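Local coordinates for kojibiose phosphorylase (Gut metagenome, PDB 6W0P), which belongs to glycoside hydrolase family 65, a family of carbohydrate-active enzymes with a helical central catalytic domain, at residues Lys438-Gln441 with Met447-Glu450. Sequence-based numbering, arbitrary orientation.
Sequences KFMQ and MLVE
Met440 with Leu448, and Phe439 with Met447, make two apolar contacts along one buried face of a single helix, 437-458, about two turns apart. The spacing supports this reading: each pair is eight residues apart, and the closest alpha carbons, Met440 CA and Met447 CA, lie 9.1 Å from each other, a separation at which the ends of the side chains make the contact, not the backbones. No hydrogen bond joins the two segments, and their mutual burial totals just 100 Å². Met440 leaves with CG anti to its own nitrogen (chi1 -179°) and then bends at chi2 and chi3. This carries Met440 SD to 4.0 Å from Leu448 CD1, with Met440 CE close to the same methyl. The two side chains cross at about a right angle. Alongside, Phe439 CZ and Met447 SD approach to 4.4 Å, the sulfur lying oblique to the ring. In the catalytic domain, an (alpha/alpha)6 barrel in this family, this face is packed against helices of the same chain: Met440 and Leu448 both touch Ile427 of helix 418-434 and Tyr499 of helix 487-504, and Phe439 and Met447 meet helix 365-376, at Met373 and Tyr376 respectively. Helix 418-434 also reaches the second pair, through Val423 on Met447 and an edge-to-face ring contact of Tyr430 with Phe439.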
# COMPACT_ATOMS: atom_id res chain seq x y z
N LYS A 438 19.23 26.58 -29.99
CA LYS A 438 17.80 26.69 -30.36
C LYS A 438 16.93 25.77 -29.49
O LYS A 438 15.85 26.20 -29.07
CB LYS A 438 17.60 26.38 -31.84
CG LYS A 438 18.23 27.40 -32.77
CD LYS A 438 17.40 27.73 -34.00
CE LYS A 438 17.99 28.85 -34.84
NZ LYS A 438 17.06 30.00 -34.97
N PHE A 439 17.35 24.52 -29.27
CA PHE A 439 16.67 23.60 -28.34
C PHE A 439 16.56 24.27 -26.96
O PHE A 439 15.45 24.25 -26.40
CB PHE A 439 17.39 22.25 -28.20
CG PHE A 439 16.84 21.49 -27.03
CD1 PHE A 439 15.58 20.91 -27.10
CD2 PHE A 439 17.51 21.47 -25.82
CE1 PHE A 439 15.04 20.27 -26.00
CE2 PHE A 439 16.97 20.82 -24.73
CZ PHE A 439 15.73 20.23 -24.81
N MET A 440 17.65 24.82 -26.42
CA MET A 440 17.65 25.39 -25.05
C MET A 440 16.69 26.59 -25.02
O MET A 440 15.77 26.59 -24.17
CB MET A 440 19.06 25.78 -24.60
CG MET A 440 19.14 26.36 -23.19
SD MET A 440 18.60 25.22 -21.87
CE MET A 440 20.00 24.10 -21.79
N GLN A 441 16.82 27.54 -25.94
CA GLN A 441 15.95 28.75 -26.00
C GLN A 441 14.48 28.33 -26.13
O GLN A 441 13.67 28.78 -25.32
CB GLN A 441 16.35 29.65 -27.18
CG GLN A 441 15.59 30.97 -27.26
CD GLN A 441 15.73 31.82 -26.02
OE1 GLN A 441 16.80 32.36 -25.72
NE2 GLN A 441 14.65 31.95 -25.28
N MET A 447 11.75 23.85 -19.40
CA MET A 447 11.80 22.54 -18.71
C MET A 447 12.64 22.67 -17.44
O MET A 447 12.24 22.07 -16.43
CB MET A 447 12.43 21.46 -19.59
CG MET A 447 11.59 21.14 -20.78
SD MET A 447 12.45 20.09 -21.92
CE MET A 447 12.02 18.49 -21.23
N LEU A 448 13.76 23.40 -17.50
CA LEU A 448 14.69 23.52 -16.35
C LEU A 448 14.06 24.39 -15.25
O LEU A 448 14.28 24.08 -14.03
CB LEU A 448 16.01 24.13 -16.83
CG LEU A 448 16.87 23.25 -17.75
CD1 LEU A 448 18.16 23.98 -18.11
CD2 LEU A 448 17.19 21.90 -17.10
N VAL A 449 13.32 25.45 -15.62
CA VAL A 449 12.68 26.36 -14.62
C VAL A 449 11.57 25.58 -13.93
O VAL A 449 11.49 25.62 -12.70
CB VAL A 449 12.19 27.67 -15.28
CG1 VAL A 449 11.21 28.43 -14.39
CG2 VAL A 449 13.36 28.56 -15.66
N GLU A 450 10.76 24.86 -14.71
CA GLU A 450 9.63 24.06 -14.16
C GLU A 450 10.18 22.99 -13.21
O GLU A 450 9.59 22.85 -12.12
CB GLU A 450 8.77 23.45 -15.27
CG GLU A 450 8.03 24.49 -16.10
CD GLU A 450 6.97 25.32 -15.39
OE1 GLU A 450 6.68 25.03 -14.20
OE2 GLU A 450 6.46 26.28 -16.01